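Local coordinates for OBCA, Oxalate Biosynthetic Component A (Burkholderia glumae, PDB 4NNB), which is a biosynthetic component with a TIM-barrel domain, modelled with a magnesium ion and an oxaloacetate ion bound in that domain, at residues A[203-208]-A[255-260]; A[214-219]-A[270-275]; A[317-322]-A[393-398]; A[353-358]-A[434-439]. All blocks are in the same frame, centred on the assembly; numbering follows the deposited sequence.

Contact 1: residues A[203-208]-A[255-260]; sequences ITPEAI and LDDYDA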
# COMPACT_ATOMS: atom_id res chain seq x y z
N ILE A 203 4.02 -11.09 -0.88
CA ILE A 203 2.94 -11.73 -0.14
C ILE A 203 3.33 -13.08 0.46
O ILE A 203 2.51 -13.76 1.07
CB ILE A 203 1.69 -11.86 -1.00
CG1 ILE A 203 1.96 -12.74 -2.23
CG2 ILE A 203 1.21 -10.48 -1.43
CD1 ILE A 203 0.72 -12.93 -3.10
N THR A 204 4.59 -13.47 0.29
CA THR A 204 5.07 -14.74 0.82
C THR A 204 6.18 -14.47 1.82
O THR A 204 6.80 -13.39 1.79
CB THR A 204 5.61 -15.65 -0.30
OG1 THR A 204 6.78 -15.06 -0.86
CG2 THR A 204 4.57 -15.86 -1.37
N PRO A 205 6.45 -15.43 2.72
CA PRO A 205 7.52 -15.23 3.70
C PRO A 205 8.85 -14.86 3.06
O PRO A 205 9.56 -13.98 3.58
CB PRO A 205 7.61 -16.59 4.39
CG PRO A 205 6.20 -17.13 4.33
CD PRO A 205 5.66 -16.66 3.00
N GLU A 206 9.19 -15.51 1.95
CA GLU A 206 10.47 -15.27 1.27
C GLU A 206 10.54 -13.85 0.72
O GLU A 206 11.52 -13.14 0.92
CB GLU A 206 10.67 -16.26 0.12
CG GLU A 206 12.12 -16.67 -0.08
CD GLU A 206 12.54 -17.77 0.88
OE1 GLU A 206 11.66 -18.47 1.42
OE2 GLU A 206 13.76 -17.94 1.09
N ALA A 207 9.49 -13.46 0.01
CA ALA A 207 9.42 -12.13 -0.60
C ALA A 207 9.33 -11.03 0.46
O ALA A 207 9.97 -9.98 0.34
CB ALA A 207 8.25 -12.06 -1.58
N ILE A 208 8.53 -11.28 1.50
CA ILE A 208 8.40 -10.31 2.59
C ILE A 208 9.75 -10.10 3.28
O ILE A 208 10.14 -8.97 3.58
CB ILE A 208 7.30 -10.75 3.59
CG1 ILE A 208 5.93 -10.53 2.96
CG2 ILE A 208 7.42 -10.00 4.93
CD1 ILE A 208 4.75 -11.15 3.76
N LEU A 255 0.04 -17.21 11.29
CA LEU A 255 1.06 -17.52 12.28
C LEU A 255 2.26 -18.24 11.68
O LEU A 255 3.40 -17.94 12.03
CB LEU A 255 0.47 -18.34 13.44
CG LEU A 255 -0.68 -17.67 14.20
CD1 LEU A 255 -1.13 -18.53 15.39
CD2 LEU A 255 -0.28 -16.27 14.67
N ASP A 256 2.01 -19.19 10.78
CA ASP A 256 3.13 -19.93 10.20
C ASP A 256 4.02 -18.99 9.38
O ASP A 256 5.24 -19.16 9.36
CB ASP A 256 2.65 -21.09 9.33
CG ASP A 256 2.04 -22.22 10.14
OD1 ASP A 256 2.32 -22.33 11.34
OD2 ASP A 256 1.26 -22.99 9.55
N ASP A 257 3.43 -18.00 8.73
CA ASP A 257 4.23 -17.02 7.97
C ASP A 257 5.18 -16.26 8.89
O ASP A 257 6.38 -16.14 8.61
CB ASP A 257 3.34 -16.05 7.18
CG ASP A 257 2.72 -16.70 5.95
OD1 ASP A 257 3.04 -17.87 5.70
OD2 ASP A 257 1.93 -16.04 5.23
N TYR A 258 4.67 -15.75 10.01
CA TYR A 258 5.52 -15.04 10.95
C TYR A 258 6.59 -15.93 11.59
O TYR A 258 7.68 -15.48 11.87
CB TYR A 258 4.69 -14.30 12.01
CG TYR A 258 4.08 -13.03 11.48
CD1 TYR A 258 4.90 -12.00 11.01
CD2 TYR A 258 2.71 -12.84 11.43
CE1 TYR A 258 4.37 -10.83 10.52
CE2 TYR A 258 2.16 -11.66 10.94
CZ TYR A 258 3.00 -10.66 10.49
OH TYR A 258 2.47 -9.49 9.99
N ASP A 259 6.26 -17.20 11.80
CA ASP A 259 7.25 -18.15 12.33
C ASP A 259 8.45 -18.26 11.40
O ASP A 259 9.58 -18.52 11.84
CB ASP A 259 6.62 -19.54 12.50
CG ASP A 259 5.76 -19.64 13.75
OD1 ASP A 259 5.76 -18.69 14.57
OD2 ASP A 259 5.10 -20.68 13.91
N ALA A 260 8.20 -18.03 10.12
CA ALA A 260 9.25 -18.03 9.11
C ALA A 260 9.90 -16.65 9.00
O ALA A 260 11.13 -16.53 9.05
CB ALA A 260 8.69 -18.48 7.76
O HOH W 1 1.87 -13.51 3.92

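Contact 2: residues A[214-219]-A[270-275]; sequences RSMRAG and PAAILN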
# COMPACT_ATOMS: atom_id res chain seq x y z
N ARG A 214 15.81 -5.29 2.13
CA ARG A 214 16.10 -4.22 1.19
C ARG A 214 15.62 -2.86 1.68
O ARG A 214 16.33 -1.87 1.54
CB ARG A 214 15.49 -4.50 -0.19
CG ARG A 214 16.07 -5.74 -0.86
CD ARG A 214 16.18 -5.51 -2.34
NE ARG A 214 16.90 -4.28 -2.63
CZ ARG A 214 16.95 -3.70 -3.82
NH1 ARG A 214 17.62 -2.57 -3.99
NH2 ARG A 214 16.31 -4.25 -4.85
N SER A 215 14.42 -2.81 2.26
CA SER A 215 13.91 -1.55 2.80
C SER A 215 14.77 -0.99 3.92
O SER A 215 15.04 0.23 3.97
CB SER A 215 12.45 -1.72 3.28
OG SER A 215 11.59 -1.81 2.16
N MET A 216 15.21 -1.85 4.82
CA MET A 216 16.11 -1.44 5.89
C MET A 216 17.43 -0.92 5.33
O MET A 216 17.98 0.07 5.81
CB MET A 216 16.41 -2.60 6.82
CG MET A 216 15.34 -2.89 7.86
SD MET A 216 15.99 -4.24 8.84
CE MET A 216 17.36 -3.44 9.64
N ARG A 217 17.94 -1.59 4.30
CA ARG A 217 19.23 -1.19 3.74
C ARG A 217 19.13 0.10 2.93
O ARG A 217 20.12 0.80 2.76
CB ARG A 217 19.83 -2.35 2.95
CG ARG A 217 20.25 -3.46 3.89
CD ARG A 217 20.70 -4.71 3.19
NE ARG A 217 21.14 -5.69 4.18
CZ ARG A 217 21.50 -6.94 3.91
NH1 ARG A 217 21.49 -7.39 2.66
NH2 ARG A 217 21.88 -7.75 4.89
N ALA A 218 17.92 0.44 2.49
CA ALA A 218 17.68 1.69 1.79
C ALA A 218 17.45 2.82 2.78
O ALA A 218 17.34 3.99 2.39
CB ALA A 218 16.47 1.56 0.82
N GLY A 219 17.35 2.48 4.07
CA GLY A 219 17.27 3.49 5.11
C GLY A 219 16.17 3.36 6.16
O GLY A 219 16.11 4.17 7.08
N PRO A 270 19.94 -8.58 12.33
CA PRO A 270 19.48 -8.77 13.71
C PRO A 270 19.02 -7.49 14.39
O PRO A 270 18.36 -7.55 15.43
CB PRO A 270 20.72 -9.33 14.42
CG PRO A 270 21.88 -9.02 13.53
CD PRO A 270 21.34 -9.01 12.13
N ALA A 271 19.37 -6.34 13.81
CA ALA A 271 18.92 -5.06 14.36
C ALA A 271 17.49 -4.70 13.94
O ALA A 271 16.94 -3.72 14.44
CB ALA A 271 19.85 -3.95 13.91
N ALA A 272 16.93 -5.46 13.00
CA ALA A 272 15.63 -5.12 12.43
C ALA A 272 14.60 -4.91 13.52
O ALA A 272 14.47 -5.72 14.45
CB ALA A 272 15.16 -6.19 11.50
N ILE A 273 13.88 -3.80 13.42
CA ILE A 273 12.77 -3.52 14.33
C ILE A 273 11.47 -3.86 13.63
O ILE A 273 11.04 -3.15 12.71
CB ILE A 273 12.75 -2.05 14.75
CG1 ILE A 273 14.09 -1.68 15.39
CG2 ILE A 273 11.59 -1.78 15.71
CD1 ILE A 273 14.25 -0.21 15.67
N LEU A 274 10.87 -4.97 14.03
CA LEU A 274 9.65 -5.42 13.38
C LEU A 274 8.41 -4.89 14.10
O LEU A 274 8.29 -4.98 15.33
CB LEU A 274 9.63 -6.95 13.29
CG LEU A 274 10.71 -7.60 12.41
CD1 LEU A 274 10.37 -9.06 12.15
CD2 LEU A 274 10.93 -6.84 11.09
N ASN A 275 7.51 -4.31 13.32
CA ASN A 275 6.25 -3.74 13.79
C ASN A 275 5.11 -4.60 13.19
O ASN A 275 4.72 -4.43 12.02
CB ASN A 275 6.19 -2.27 13.34
CG ASN A 275 4.86 -1.58 13.65
OD1 ASN A 275 3.88 -2.22 14.05
ND2 ASN A 275 4.82 -0.27 13.45

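Contact 3: residues A[317-322]-A[393-398]; sequences VFQGGG and VEDDSL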
# COMPACT_ATOMS: atom_id res chain seq x y z
N VAL A 317 -13.44 2.67 11.35
CA VAL A 317 -14.55 2.59 10.42
C VAL A 317 -14.23 3.43 9.19
O VAL A 317 -14.56 4.62 9.14
CB VAL A 317 -15.86 3.10 11.06
CG1 VAL A 317 -17.05 2.80 10.14
CG2 VAL A 317 -16.08 2.47 12.47
N PHE A 318 -13.56 2.82 8.22
CA PHE A 318 -13.16 3.53 7.00
C PHE A 318 -14.39 3.99 6.22
O PHE A 318 -15.32 3.20 6.01
CB PHE A 318 -12.36 2.61 6.07
CG PHE A 318 -11.05 2.12 6.65
CD1 PHE A 318 -10.96 0.85 7.19
CD2 PHE A 318 -9.92 2.92 6.62
CE1 PHE A 318 -9.75 0.39 7.71
CE2 PHE A 318 -8.71 2.46 7.14
CZ PHE A 318 -8.63 1.19 7.69
N GLN A 319 -14.41 5.24 5.78
CA GLN A 319 -15.50 5.69 4.92
C GLN A 319 -15.59 4.84 3.66
O GLN A 319 -16.68 4.57 3.18
CB GLN A 319 -15.37 7.18 4.57
CG GLN A 319 -15.58 8.09 5.78
CD GLN A 319 -15.95 9.50 5.38
OE1 GLN A 319 -16.49 9.72 4.29
NE2 GLN A 319 -15.65 10.47 6.24
N GLY A 320 -14.44 4.36 3.18
CA GLY A 320 -14.42 3.49 2.02
C GLY A 320 -14.87 2.05 2.28
O GLY A 320 -14.85 1.22 1.36
N GLY A 321 -15.25 1.74 3.52
CA GLY A 321 -15.65 0.39 3.89
C GLY A 321 -14.53 -0.52 4.43
O GLY A 321 -13.35 -0.23 4.26
N GLY A 322 -14.91 -1.61 5.09
CA GLY A 322 -13.96 -2.66 5.44
C GLY A 322 -13.29 -2.60 6.82
O GLY A 322 -12.36 -3.37 7.09
N VAL A 393 -23.57 7.64 11.05
CA VAL A 393 -22.14 7.92 11.02
C VAL A 393 -21.88 9.40 10.78
O VAL A 393 -22.68 10.09 10.16
CB VAL A 393 -21.41 7.09 9.94
CG1 VAL A 393 -21.43 5.60 10.31
CG2 VAL A 393 -22.03 7.32 8.56
N GLU A 394 -20.76 9.88 11.32
CA GLU A 394 -20.29 11.23 11.05
C GLU A 394 -18.80 11.15 10.79
O GLU A 394 -18.14 10.18 11.19
CB GLU A 394 -20.55 12.14 12.25
CG GLU A 394 -19.74 11.76 13.47
CD GLU A 394 -20.01 12.65 14.68
OE1 GLU A 394 -19.50 12.32 15.78
OE2 GLU A 394 -20.72 13.67 14.53
N ASP A 395 -18.28 12.18 10.13
CA ASP A 395 -16.85 12.29 9.88
C ASP A 395 -16.05 12.28 11.18
O ASP A 395 -16.40 12.96 12.15
CB ASP A 395 -16.55 13.55 9.07
CG ASP A 395 -15.10 13.60 8.59
OD1 ASP A 395 -14.45 12.53 8.58
OD2 ASP A 395 -14.62 14.69 8.22
N ASP A 396 -14.97 11.50 11.20
CA ASP A 396 -14.08 11.46 12.35
C ASP A 396 -12.63 11.40 11.88
O ASP A 396 -11.73 11.01 12.62
CB ASP A 396 -14.44 10.27 13.26
CG ASP A 396 -13.90 10.42 14.67
OD1 ASP A 396 -13.88 11.56 15.18
OD2 ASP A 396 -13.47 9.41 15.28
N SER A 397 -12.42 11.80 10.62
CA SER A 397 -11.09 11.81 10.01
C SER A 397 -10.15 12.80 10.71
O SER A 397 -10.60 13.84 11.18
CB SER A 397 -11.19 12.18 8.52
OG SER A 397 -12.21 11.45 7.86
N LEU A 398 -8.86 12.48 10.76
CA LEU A 398 -7.89 13.42 11.33
C LEU A 398 -7.88 14.72 10.53
O LEU A 398 -7.92 15.81 11.10
CB LEU A 398 -6.49 12.82 11.35
CG LEU A 398 -6.25 11.56 12.18
CD1 LEU A 398 -4.75 11.30 12.21
CD2 LEU A 398 -6.82 11.71 13.57

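Contact 4: residues A[353-358]-A[434-439]; sequences AIVDNA and VERLRA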
# COMPACT_ATOMS: atom_id res chain seq x y z
N ALA A 353 -11.58 9.64 17.67
CA ALA A 353 -11.95 8.75 18.77
C ALA A 353 -10.69 8.13 19.38
O ALA A 353 -10.55 8.05 20.61
CB ALA A 353 -12.90 7.67 18.29
N ILE A 354 -9.76 7.72 18.52
CA ILE A 354 -8.50 7.15 19.02
C ILE A 354 -7.69 8.16 19.82
O ILE A 354 -7.14 7.83 20.88
CB ILE A 354 -7.68 6.47 17.89
CG1 ILE A 354 -8.29 5.10 17.60
CG2 ILE A 354 -6.21 6.35 18.27
CD1 ILE A 354 -7.91 4.49 16.25
N VAL A 355 -7.62 9.40 19.34
CA VAL A 355 -6.93 10.46 20.09
C VAL A 355 -7.57 10.66 21.48
O VAL A 355 -6.87 10.69 22.50
CB VAL A 355 -6.91 11.80 19.33
CG1 VAL A 355 -6.11 12.84 20.13
CG2 VAL A 355 -6.30 11.62 17.93
N ASP A 356 -8.89 10.80 21.50
CA ASP A 356 -9.62 10.95 22.76
C ASP A 356 -9.34 9.80 23.72
O ASP A 356 -9.06 10.01 24.89
CB ASP A 356 -11.12 10.99 22.49
CG ASP A 356 -11.55 12.22 21.74
OD1 ASP A 356 -10.78 13.20 21.69
OD2 ASP A 356 -12.67 12.20 21.19
N ASN A 357 -9.40 8.58 23.20
CA ASN A 357 -9.23 7.40 24.06
C ASN A 357 -7.79 7.20 24.56
O ASN A 357 -7.57 6.89 25.73
CB ASN A 357 -9.74 6.15 23.34
CG ASN A 357 -11.24 6.20 23.09
OD1 ASN A 357 -11.93 7.09 23.60
ND2 ASN A 357 -11.76 5.24 22.32
N ALA A 358 -6.83 7.39 23.67
CA ALA A 358 -5.42 7.18 24.02
C ALA A 358 -5.01 8.16 25.09
O ALA A 358 -4.25 7.81 26.00
CB ALA A 358 -4.53 7.32 22.80
N VAL A 434 -1.53 16.52 17.00
CA VAL A 434 -0.16 16.35 17.47
C VAL A 434 0.03 16.93 18.88
O VAL A 434 0.64 16.30 19.74
CB VAL A 434 0.86 16.97 16.49
CG1 VAL A 434 2.26 16.97 17.08
CG2 VAL A 434 0.85 16.20 15.15
N GLU A 435 -0.49 18.14 19.11
CA GLU A 435 -0.32 18.80 20.40
C GLU A 435 -1.06 18.08 21.53
O GLU A 435 -0.56 18.02 22.66
CB GLU A 435 -0.75 20.27 20.32
CG GLU A 435 0.13 21.12 19.42
CD GLU A 435 1.61 21.01 19.77
OE1 GLU A 435 1.96 21.08 20.98
OE2 GLU A 435 2.43 20.83 18.84
N ARG A 436 -2.24 17.54 21.24
CA ARG A 436 -2.95 16.75 22.26
C ARG A 436 -2.12 15.55 22.65
O ARG A 436 -2.00 15.23 23.83
CB ARG A 436 -4.32 16.30 21.76
CG ARG A 436 -5.39 17.39 21.73
CD ARG A 436 -6.74 16.79 21.37
NE ARG A 436 -7.26 15.94 22.44
CZ ARG A 436 -8.23 15.05 22.28
NH1 ARG A 436 -8.78 14.89 21.08
NH2 ARG A 436 -8.65 14.32 23.30
N LEU A 437 -1.53 14.89 21.66
CA LEU A 437 -0.70 13.72 21.94
C LEU A 437 0.55 14.10 22.74
O LEU A 437 0.92 13.41 23.70
CB LEU A 437 -0.35 12.96 20.64
CG LEU A 437 -1.52 12.35 19.84
CD1 LEU A 437 -1.05 11.76 18.50
CD2 LEU A 437 -2.24 11.28 20.66
N ARG A 438 1.20 15.21 22.36
CA ARG A 438 2.41 15.66 23.06
C ARG A 438 2.11 16.10 24.49
O ARG A 438 2.92 15.89 25.38
CB ARG A 438 3.07 16.83 22.33
CG ARG A 438 3.51 16.56 20.92
CD ARG A 438 4.65 15.59 20.88
NE ARG A 438 5.35 15.69 19.60
CZ ARG A 438 6.28 14.83 19.20
NH1 ARG A 438 6.61 13.80 19.97
NH2 ARG A 438 6.86 15.00 18.01
N ALA A 439 0.95 16.71 24.69
CA ALA A 439 0.57 17.18 26.02
C ALA A 439 0.33 15.98 26.95
O ALA A 439 0.74 15.99 28.11
CB ALA A 439 -0.68 18.08 25.95

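Contact 1: residues A[203-208]-A[255-260]
P205 sets one rim of its ring against D257 and A260, which sit three residues apart on the facing helix. The side chains of P205 and D257 meet at a slant: CG of the proline comes within 3.5 Å of OD1 of D257, with CD of the same ring a little farther off. At another corner of the ring, CB of P205 rests 4.0 Å from CB of A260, a plain apolar touch. D257 turns its carboxylate back beside its own backbone N (chi1 -75°), which carries it up to the proline, OD1 nearest CG. A single water, 2.8 Å from OD2 of D257 and 2.9 Å from O of I203, bridges the two segments beside the proline in this shallow surface contact. Just before the proline, T204 is the N-cap of its helix: its OG1 accepts a nearly straight bond from N of A207 (163°). P205 also touches I261 and M264 on later turns of helix 255-268, while I208 packs on I261 and on L225 of strand 222-229. What results is packing between the N-terminal turns of two successive outer helices, 205-217 and 255-268, as expected in the helical layer of a TIM barrel.

Contact 2: residues A[214-219]-A[270-275]
The flat group here is the peptide joining A271 to A272, and M216 puts its methyl over one face of it. CE of M216 stands over the N-CA end of that face, 3.7 Å from CA and 3.9 Å from N of A272. At the rim of the same peptide, O of A271 accepts a hydrogen bond from R520. Beside the peptide, SD of M216 presses on the methyl of A272, with SD to CB at 3.4 Å, a close approach for sulfur and carbon. The thioether reaches this place by running out extended through chi2 and then bending at chi3 (67°), which turns CE over the A271-A272 peptide. The contact is thus one side chain laid on one turn of main chain, with apolar packing as its whole content. G219 is the first residue to leave the helical conformation; its N bonds to O of M216 at 3.0 Å in a Schellman motif, and its positive phi suits glycine. M216 further touches V223 of strand 222-229 and A516 of helix 516-523, while A272 leans on V265 of helix 255-268. The end of helix 205-217 therefore packs against the turn leading into strand 273-276, which runs parallel to strand 222-229 in the barrel sheet.

Contact 3: residues A[317-322]-A[393-398]
OD1 of D395, which faces NE2 of Q319 across the contact at 3.3 Å, is gripped by both donors of S397. The hydroxyl OG of S397 donates to it at 2.6 Å on the syn side of the carboxylate. The backbone N of S397 approaches OD1 from above the carboxylate plane, 3.0 Å away with a fairly straight N-H (165°). D395 can curl forward over the chain in this way because its CG stands opposite its own N (chi1 -171°). Q319 comes from the other segment as an extended arm, roughly perpendicular to the aspartate, with amide and carboxylate planes 84° apart. Stronger partners of that amide are outside the two segments: OE1 accepts from R401, and NE2 donates to O of Q383. The carboxylate is tied to the same neighbourhood, since OD2 of D395 takes the backbone N of R401. Q319 itself rides on a type I turn from F318 to G321, closed by the bond from N of G321 to O of F318. F318 touches the oxaloacetate ion and makes a cation-pi contact with R281, but the Q319 side chain is already about 13 Å from that ion. Well away from the pocket, D395 forms an Asx turn that ends strand 393-395, one outer strand of a three-stranded antiparallel sheet whose other outer strand is 317-318, with 383-386 between them.

Contact 4: residues A[353-358]-A[434-439]
V355 and L437 make the buried side of this contact, and D356 and R436 close its partly exposed side. On the inside, CG1 of V355 meets CD2 of L437 at 4.2 Å, and both residues look on to the sheet, V355 touching V349 and L437 touching F375 and L377. The fit tightens where CG1 of V355 also lies over one face of the R436 guanidinium, 3.5 Å from NH1 and offset toward the rim of the group. CG1 points that way because it stands opposite the backbone N of V355. The two helices run nearly parallel, their axes 15° apart and 10.3 Å away at closest approach, so side chains rather than backbones bridge the gap. On the partly exposed side, R436 bends at chi3 and presents both terminal nitrogens to a single oxygen: OD1 of D356 receives NH1 at 2.7 Å and NH2 at 2.9 Å. NH1 arrives almost in line with the C-O bond, NH2 from the anti side, and OD1 keeps close to the guanidinium plane although the two planes are tilted by 44°. Neither bond is straight, the NH2 one least so (136°). Two N-H groups converging on one oxygen probably favour the ionised aspartate, and the salt bridge, with V355 on the guanidinium face, probably restricts rotation of R436.

Following the chain from its N terminus, contact 1 closes the first loop, from 203-208 to 255-260, and contact 2 crosses it, because helix 205-217 supplies a segment to each. Contact 1 joins two outer helices; contact 2 joins the end of the first of them to the lead-in of strand 273-276. Contacts 3 and 4 open only after both of these have closed, and they cross each other: 353-358 lies inside the span from 317-322 to 393-398 but pairs with 434-439 beyond it. Contact 3 links the outer strands of a small antiparallel sheet, contact 4 packs helix 352-359 on helix 416-440, and OD2 of D396, probably accepting from N of A353 at 3.1 Å, connects the two.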